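Local coordinates for protein putative isocitrate dehydrogenase, NAD-dependent (Methylococcus capsulatus, PDB 6LKY) that binds NAD and probably catalyses the NAD-dependent oxidative decarboxylation of isocitrate, at residues 1-5 and 290-294; 170-174 and 184-188; 303-307 and 332-337. The protein carries 1 engineered substitution. All blocks are in the same frame, centred on the assembly; numbering follows the deposited sequence. Where two conformers were deposited one is given.

Interaction 1 of 3, residues 1-5 and 290-294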
loop_
_atom_site.group_PDB
_atom_site.type_symbol
_atom_site.label_atom_id
_atom_site.label_comp_id
_atom_site.label_asym_id
_atom_site.label_seq_id
_atom_site.Cartn_x
_atom_site.Cartn_y
_atom_site.Cartn_z
ATOM N N MET A 1 21.898 -30.234 18.526
ATOM C CA MET A 1 22.663 -28.992 18.503
ATOM C C MET A 1 21.784 -27.778 18.829
ATOM O O MET A 1 22.189 -26.917 19.608
ATOM C CB MET A 1 23.343 -28.800 17.139
ATOM C CG MET A 1 24.721 -29.440 17.028
ATOM S SD MET A 1 25.481 -29.313 15.391
ATOM C CE MET A 1 26.902 -28.279 15.728
ATOM N N HIS A 2 20.584 -27.717 18.248
ATOM C CA HIS A 2 19.737 -26.523 18.306
ATOM C C HIS A 2 18.369 -26.846 18.888
ATOM O O HIS A 2 17.640 -27.679 18.338
ATOM C CB HIS A 2 19.558 -25.913 16.919
ATOM C CG HIS A 2 20.830 -25.466 16.281
ATOM N ND1 HIS A 2 21.516 -24.344 16.697
ATOM C CD2 HIS A 2 21.525 -25.967 15.234
ATOM C CE1 HIS A 2 22.587 -24.182 15.941
ATOM N NE2 HIS A 2 22.614 -25.152 15.043
ATOM N N LYS A 3 18.005 -26.156 19.970
ATOM C CA LYS A 3 16.676 -26.251 20.559
ATOM C C LYS A 3 15.852 -25.028 20.151
ATOM O O LYS A 3 16.207 -23.894 20.492
ATOM C CB LYS A 3 16.756 -26.360 22.080
ATOM C CG LYS A 3 15.404 -26.617 22.716
ATOM C CD LYS A 3 15.523 -26.901 24.202
ATOM C CE LYS A 3 14.176 -27.280 24.764
ATOM N NZ LYS A 3 14.208 -27.368 26.245
ATOM N N ILE A 4 14.725 -25.267 19.473
ATOM C CA ILE A 4 13.966 -24.222 18.791
ATOM C C ILE A 4 12.492 -24.335 19.159
ATOM O O ILE A 4 11.895 -25.410 19.012
ATOM C CB ILE A 4 14.134 -24.330 17.267
ATOM C CG1 ILE A 4 15.569 -23.982 16.872
ATOM C CG2 ILE A 4 13.083 -23.476 16.539
ATOM C CD1 ILE A 4 15.842 -24.152 15.417
ATOM N N THR A 5 11.896 -23.222 19.608
ATOM C CA THR A 5 10.465 -23.227 19.899
ATOM C C THR A 5 9.682 -23.318 18.596
ATOM O O THR A 5 10.009 -22.635 17.624
ATOM C CB THR A 5 10.065 -21.973 20.680
ATOM O OG1 THR A 5 10.751 -21.951 21.938
ATOM C CG2 THR A 5 8.550 -21.940 20.926
ATOM N N HIS A 290 20.477 -17.879 10.158
ATOM C CA HIS A 290 20.676 -17.109 11.385
ATOM C C HIS A 290 21.421 -17.904 12.464
ATOM O O HIS A 290 22.243 -17.341 13.193
ATOM C CB HIS A 290 19.337 -16.617 11.925
ATOM C CG HIS A 290 19.469 -15.723 13.116
ATOM N ND1 HIS A 290 19.828 -14.394 13.013
ATOM C CD2 HIS A 290 19.304 -15.969 14.438
ATOM C CE1 HIS A 290 19.870 -13.860 14.223
ATOM N NE2 HIS A 290 19.558 -14.794 15.105
ATOM N N ILE A 291 21.122 -19.196 12.615
ATOM C CA ILE A 291 21.683 -19.962 13.726
ATOM C C ILE A 291 23.002 -20.620 13.333
ATOM O O ILE A 291 23.495 -21.508 14.036
ATOM C CB ILE A 291 20.689 -21.026 14.226
ATOM C CG1 ILE A 291 20.344 -21.991 13.093
ATOM C CG2 ILE A 291 19.449 -20.366 14.803
ATOM C CD1 ILE A 291 19.452 -23.137 13.526
ATOM N N GLY A 292 23.577 -20.203 12.208
ATOM C CA GLY A 292 24.895 -20.663 11.828
ATOM C C GLY A 292 24.891 -21.951 11.030
ATOM O O GLY A 292 25.783 -22.787 11.190
ATOM N N GLU A 293 23.901 -22.122 10.159
ATOM C CA GLU A 293 23.841 -23.260 9.239
ATOM C C GLU A 293 23.646 -22.769 7.809
ATOM O O GLU A 293 22.696 -23.166 7.126
ATOM C CB GLU A 293 22.719 -24.208 9.650
ATOM C CG GLU A 293 22.928 -24.846 11.015
ATOM C CD GLU A 293 23.896 -26.025 10.980
ATOM O OE1 GLU A 293 24.376 -26.379 9.877
ATOM O OE2 GLU A 293 24.170 -26.600 12.062
ATOM N N PRO A 294 24.556 -21.924 7.309
ATOM C CA PRO A 294 24.321 -21.286 5.998
ATOM C C PRO A 294 24.273 -22.251 4.831
ATOM O O PRO A 294 23.533 -22.013 3.866
ATOM C CB PRO A 294 25.510 -20.323 5.854
ATOM C CG PRO A 294 26.563 -20.858 6.777
ATOM C CD PRO A 294 25.832 -21.502 7.916
#
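His2 on strand 2-7 and Ile291 have the nearest CA atoms of the two segments, 8.2 Å apart, where helix 278-290 closes in a Schellman motif with Gly292 as its C-prime residue. Glu293 follows at the N-cap position of helix 294-310, and the strand's side chains rest on the short link between the two helices. The main contact is a CH-pi interaction: Ile291 CD1 stands 3.8 Å from the centroid of the His2 ring, only 6° off the ring normal. A chi1 of 60° sets Ile291 CG1 between the backbone N and the carbonyl carbon, and from there the extended chain carries CD1 over the imidazole. The same methyl meets Ile4 CD1 tip to tip at 4.2 Å, and Ile63 of the adjacent strand 63-66 touches both isoleucines. At the ring edge lies the Glu293 carboxylate, turned 82° from the imidazole plane; its OE2 is 3.7 Å from His2 NE2, a proximity that could favour a protonated ring. Replacing His2 by an alanine would probably leave the Ile291 methyl without its aromatic lid and open a gap beside the Glu293 carboxylate. Ile291 O also approaches the imidazole, 3.4 Å from His2 CE1.

Interaction 2 of 3, residues 170-174 and 184-188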
loop_
_atom_site.group_PDB
_atom_site.type_symbol
_atom_site.label_atom_id
_atom_site.label_comp_id
_atom_site.label_asym_id
_atom_site.label_seq_id
_atom_site.Cartn_x
_atom_site.Cartn_y
_atom_site.Cartn_z
ATOM N N THR A 170 16.399 2.901 0.675
ATOM C CA THR A 170 15.306 3.833 0.424
ATOM C C THR A 170 14.386 3.877 1.637
ATOM O O THR A 170 13.785 2.861 1.996
ATOM C CB THR A 170 14.503 3.417 -0.802
ATOM O OG1 THR A 170 15.357 3.368 -1.948
ATOM C CG2 THR A 170 13.377 4.427 -1.041
ATOM N N LEU A 171 14.269 5.040 2.262
ATOM C CA LEU A 171 13.373 5.214 3.396
ATOM C C LEU A 171 11.997 5.639 2.892
ATOM O O LEU A 171 11.875 6.639 2.175
ATOM C CB LEU A 171 13.953 6.246 4.369
ATOM C CG LEU A 171 13.252 6.427 5.726
ATOM C CD1 LEU A 171 14.234 6.920 6.790
ATOM C CD2 LEU A 171 12.065 7.399 5.629
ATOM N N VAL A 172 10.961 4.895 3.276
ATOM C CA VAL A 172 9.605 5.131 2.774
ATOM C C VAL A 172 8.757 5.746 3.880
ATOM O O VAL A 172 8.776 5.273 5.019
ATOM C CB VAL A 172 8.976 3.840 2.223
ATOM C CG1 VAL A 172 7.591 4.134 1.604
ATOM C CG2 VAL A 172 9.920 3.253 1.165
ATOM N N HIS A 173 8.014 6.803 3.548
ATOM C CA HIS A 173 7.371 7.613 4.575
ATOM C C HIS A 173 6.131 8.295 4.007
ATOM O O HIS A 173 5.829 8.204 2.813
ATOM C CB HIS A 173 8.348 8.663 5.101
ATOM C CG HIS A 173 8.768 9.637 4.054
ATOM N ND1 HIS A 173 8.045 10.775 3.765
ATOM C CD2 HIS A 173 9.798 9.612 3.173
ATOM C CE1 HIS A 173 8.638 11.434 2.781
ATOM N NE2 HIS A 173 9.700 10.745 2.401
ATOM N N LYS A 174 5.404 8.986 4.890
ATOM C CA LYS A 174 4.335 9.893 4.496
ATOM C C LYS A 174 4.488 11.202 5.285
ATOM O O LYS A 174 3.584 11.676 5.976
ATOM C CB LYS A 174 2.972 9.217 4.691
ATOM C CG LYS A 174 1.778 9.985 4.101
ATOM C CD LYS A 174 1.618 9.769 2.600
ATOM C CE LYS A 174 0.485 10.654 2.049
ATOM N NZ LYS A 174 0.405 10.624 0.551
ATOM N N LEU A 184 9.575 12.727 11.833
ATOM C CA LEU A 184 10.690 12.393 12.718
ATOM C C LEU A 184 11.448 11.171 12.202
ATOM O O LEU A 184 12.686 11.144 12.205
ATOM C CB LEU A 184 10.177 12.151 14.137
ATOM C CG LEU A 184 11.192 11.797 15.227
ATOM C CD1 LEU A 184 12.182 12.946 15.440
ATOM C CD2 LEU A 184 10.488 11.439 16.532
ATOM N N PHE A 185 10.721 10.160 11.725
ATOM C CA PHE A 185 11.380 9.003 11.117
ATOM C C PHE A 185 12.297 9.426 9.963
ATOM O O PHE A 185 13.468 9.031 9.900
ATOM C CB PHE A 185 10.305 8.016 10.644
ATOM C CG PHE A 185 10.840 6.712 10.157
ATOM C CD1 PHE A 185 11.386 5.804 11.038
ATOM C CD2 PHE A 185 10.769 6.378 8.816
ATOM C CE1 PHE A 185 11.883 4.592 10.583
ATOM C CE2 PHE A 185 11.257 5.165 8.354
ATOM C CZ PHE A 185 11.805 4.270 9.240
ATOM N N LEU A 186 11.782 10.251 9.046
ATOM C CA LEU A 186 12.570 10.720 7.905
ATOM C C LEU A 186 13.794 11.533 8.354
ATOM O O LEU A 186 14.903 11.351 7.838
ATOM C CB LEU A 186 11.679 11.562 6.986
ATOM C CG LEU A 186 12.368 12.222 5.786
ATOM C CD1 LEU A 186 13.020 11.177 4.888
ATOM C CD2 LEU A 186 11.381 13.053 4.993
ATOM N N GLU A 187 13.597 12.458 9.295
ATOM C CA GLU A 187 14.696 13.300 9.766
ATOM C C GLU A 187 15.807 12.464 10.390
ATOM O O GLU A 187 17.001 12.672 10.113
ATOM C CB GLU A 187 14.155 14.318 10.767
ATOM C CG GLU A 187 15.213 15.168 11.444
ATOM C CD GLU A 187 14.662 15.862 12.667
ATOM O OE1 GLU A 187 13.682 16.626 12.508
ATOM O OE2 GLU A 187 15.191 15.634 13.783
ATOM N N ILE A 188 15.427 11.498 11.231
ATOM C CA ILE A 188 16.421 10.608 11.816
ATOM C C ILE A 188 17.134 9.801 10.733
ATOM O O ILE A 188 18.359 9.615 10.786
ATOM C CB ILE A 188 15.759 9.709 12.872
ATOM C CG1 ILE A 188 15.415 10.550 14.107
ATOM C CG2 ILE A 188 16.663 8.553 13.193
ATOM C CD1 ILE A 188 14.464 9.887 15.088
#
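Phe185, on helix 181-193, meets strand 168-173 through one corner of its ring: CE2 lies 3.5 Å from Leu171 CG, and CD2 is 3.6 Å from Leu171 CD2. The ring comes at the leucine obliquely. Leu171 holds its CG anti to the backbone N (chi1 -172°), which pushes the branch out toward the helix; its CD1 reaches past the ring to within 3.8 Å of Phe185 O, while CD2 lies against the ring and also meets Leu186. Leu186, nearest His173 in the backbone (CA to CA 6.9 Å), divides its two methyls between two strand residues. Leu186 CD1 sits 4.0 Å from Leu171 CD2 and equally near His173 CD2. Leu186 CD2 lies over a face of the His173 imidazole, 4.0 Å from the ring centroid and 15° off its normal, a CH-pi contact displaced toward the rim. The imidazole is held on both nitrogens, ND1 by the backbone N of Ala175 and NE2 by Asp203 OD1, which should fix its rotation under the methyl. The side chain of His173 is about 7 Å from a bound NAD. The helix runs nearly antiparallel to the strand, at 164°, as the connection of the beta-alpha-beta unit completed by strand 200-205. Phe185 also packs on Ile153 and Ile154 of helix 147-163, Leu186 touches Val73 of the second subunit, and strand 168-173 itself lies between strands 222-225 and 200-205.

Interaction 3 of 3, residues 303-307 and 332-337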
loop_
_atom_site.group_PDB
_atom_site.type_symbol
_atom_site.label_atom_id
_atom_site.label_comp_id
_atom_site.label_asym_id
_atom_site.label_seq_id
_atom_site.Cartn_x
_atom_site.Cartn_y
_atom_site.Cartn_z
ATOM N N ALA A 303 16.947 -26.123 -3.560
ATOM C CA ALA A 303 15.942 -27.158 -3.797
ATOM C C ALA A 303 14.581 -26.547 -4.129
ATOM O O ALA A 303 13.882 -27.009 -5.046
ATOM C CB ALA A 303 15.851 -28.076 -2.578
ATOM N N VAL A 304 14.176 -25.517 -3.373
ATOM C CA VAL A 304 12.910 -24.842 -3.661
ATOM C C VAL A 304 12.919 -24.266 -5.073
ATOM O O VAL A 304 11.956 -24.411 -5.843
ATOM C CB VAL A 304 12.636 -23.739 -2.623
ATOM C CG1 VAL A 304 11.468 -22.865 -3.093
ATOM C CG2 VAL A 304 12.373 -24.340 -1.254
ATOM N N ARG A 305 13.999 -23.565 -5.420
ATOM C CA ARG A 305 14.068 -22.954 -6.741
ATOM C C ARG A 305 14.018 -24.005 -7.845
ATOM O O ARG A 305 13.326 -23.821 -8.853
ATOM C CB ARG A 305 15.325 -22.094 -6.836
ATOM C CG ARG A 305 15.200 -20.842 -5.992
ATOM C CD ARG A 305 16.462 -20.015 -5.948
ATOM N NE ARG A 305 16.236 -18.780 -5.205
ATOM C CZ ARG A 305 15.623 -17.704 -5.692
ATOM N NH1 ARG A 305 15.200 -17.674 -6.951
ATOM N NH2 ARG A 305 15.456 -16.638 -4.919
ATOM N N GLU A 306 14.722 -25.129 -7.667
ATOM C CA GLU A 306 14.686 -26.189 -8.668
ATOM C C GLU A 306 13.273 -26.738 -8.835
ATOM O O GLU A 306 12.809 -26.949 -9.963
ATOM C CB GLU A 306 15.659 -27.308 -8.290
ATOM C CG GLU A 306 17.129 -26.979 -8.579
ATOM C CD GLU A 306 18.102 -27.842 -7.786
ATOM O OE1 GLU A 306 17.640 -28.735 -7.041
ATOM O OE2 GLU A 306 19.330 -27.614 -7.895
ATOM N N VAL A 307 12.565 -26.958 -7.722
ATOM C CA VAL A 307 11.221 -27.524 -7.830
ATOM C C VAL A 307 10.271 -26.542 -8.510
ATOM O O VAL A 307 9.428 -26.939 -9.324
ATOM C CB VAL A 307 10.704 -27.949 -6.446
ATOM C CG1 VAL A 307 9.215 -28.296 -6.517
ATOM C CG2 VAL A 307 11.513 -29.124 -5.920
ATOM N N ALA A 332 8.808 -33.257 -3.080
ATOM C CA ALA A 332 9.696 -32.839 -4.170
ATOM C C ALA A 332 10.865 -32.011 -3.651
ATOM O O ALA A 332 12.033 -32.238 -4.022
ATOM C CB ALA A 332 8.920 -32.049 -5.230
ATOM N N ILE A 333 10.574 -31.077 -2.746
ATOM C CA ILE A 333 11.642 -30.256 -2.204
ATOM C C ILE A 333 12.584 -31.101 -1.353
ATOM O O ILE A 333 13.795 -30.886 -1.382
ATOM C CB ILE A 333 11.071 -29.050 -1.427
ATOM C CG1 ILE A 333 10.312 -28.117 -2.372
ATOM C CG2 ILE A 333 12.206 -28.233 -0.776
ATOM C CD1 ILE A 333 9.393 -27.133 -1.661
ATOM N N VAL A 334 12.054 -32.042 -0.564
ATOM C CA VAL A 334 12.905 -32.912 0.254
ATOM C C VAL A 334 13.857 -33.704 -0.634
ATOM O O VAL A 334 15.081 -33.746 -0.408
ATOM C CB VAL A 334 12.026 -33.843 1.117
ATOM C CG1 VAL A 334 12.819 -35.045 1.617
ATOM C CG2 VAL A 334 11.403 -33.079 2.295
ATOM N N GLU A 335 13.316 -34.267 -1.712
ATOM C CA GLU A 335 14.124 -35.059 -2.625
ATOM C C GLU A 335 15.227 -34.213 -3.256
ATOM O O GLU A 335 16.362 -34.686 -3.415
ATOM C CB GLU A 335 13.221 -35.668 -3.700
ATOM C CG GLU A 335 12.312 -36.805 -3.185
ATOM C CD GLU A 335 11.152 -37.128 -4.120
ATOM O OE1 GLU A 335 10.259 -37.910 -3.709
ATOM O OE2 GLU A 335 11.133 -36.600 -5.254
ATOM N N ARG A 336 14.912 -32.954 -3.625
ATOM C CA ARG A 336 15.920 -32.056 -4.207
ATOM C C ARG A 336 16.947 -31.585 -3.185
ATOM O O ARG A 336 18.144 -31.515 -3.493
ATOM C CB ARG A 336 15.247 -30.842 -4.838
ATOM C CG ARG A 336 14.383 -31.164 -6.008
ATOM C CD ARG A 336 15.149 -31.033 -7.301
ATOM N NE ARG A 336 15.831 -32.268 -7.664
ATOM C CZ ARG A 336 16.818 -32.349 -8.551
ATOM N NH1 ARG A 336 17.253 -31.258 -9.169
ATOM N NH2 ARG A 336 17.367 -33.527 -8.823
ATOM N N VAL A 337 16.510 -31.296 -1.953
ATOM C CA VAL A 337 17.444 -30.920 -0.897
ATOM C C VAL A 337 18.478 -31.999 -0.798
ATOM O O VAL A 337 19.630 -31.781 -0.393
ATOM C CB VAL A 337 16.729 -30.783 0.467
ATOM C CG1 VAL A 337 17.741 -30.859 1.637
ATOM C CG2 VAL A 337 15.937 -29.512 0.569
#
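Glu306 OE1 receives Arg336 NH1 at 3.3 Å in a salt bridge whose hydrogen bond is weak: the N-H...O angle is 124°, well short of straight. The two side chains cross at about a right angle, with carboxylate and guanidinium planes 52° apart, so attraction of charge probably counts for more here than bond geometry. Arg336 is bent at chi2 and chi3, and these folds bring the guanidinium back across the outer side of the contact. Its aliphatic part packs underneath: Arg336 CG lies 3.5 Å from Val307 CG2, and Arg336 CB 3.6 Å from Ala303 CB. The small side chain of Ala303 permits a close crossing, its CA only 4.9 Å from Arg336 CA. Packing is tight at this point, Ala303 CB being 3.5 Å from Val337 CG2. Deeper in, Ile333 splits its branches: CG1 meets Val307 CG2 at 3.9 Å, and CG2 meets Val304 CG2 at the same distance. Val307 also leans on the Ala332 methyl, which closes that end of the apolar strip. Ile333 continues inward to Val23 of helix 13-26 and Ile281 of helix 278-290, while Val337 O accepts a hydrogen bond from Arg299 NH2. The axes of the two segments pass 8.5 Å apart at 122°, an inclined helix-helix packing with a salt bridge along its rim and alanine, valine and isoleucine side chains inside, joining the last two helices of this alpha/beta fold.

Along the chain, interaction 2 is nested inside the long loop closed by interaction 1, and interaction 3 follows both. Interactions 1 and 2 reach the same mixed ten-stranded sheet, through strand 2-7 and strand 168-173, with centres about 34 Å apart. Interaction 3 lies about 21 Å, centre to centre, from interaction 1; helix 294-310, capped in 290-294, runs on into 303-307. Interactions 2 and 3 stand on opposite sides of the chain's centre, their centres about 40 Å apart. Interactions 1 and 3 place the N-terminal strand and the C-terminal helix on the same side of the fold, their nearest atoms about 11 Å apart, while interaction 2 lies nearer the second subunit and a bound NAD. None of the three touches another.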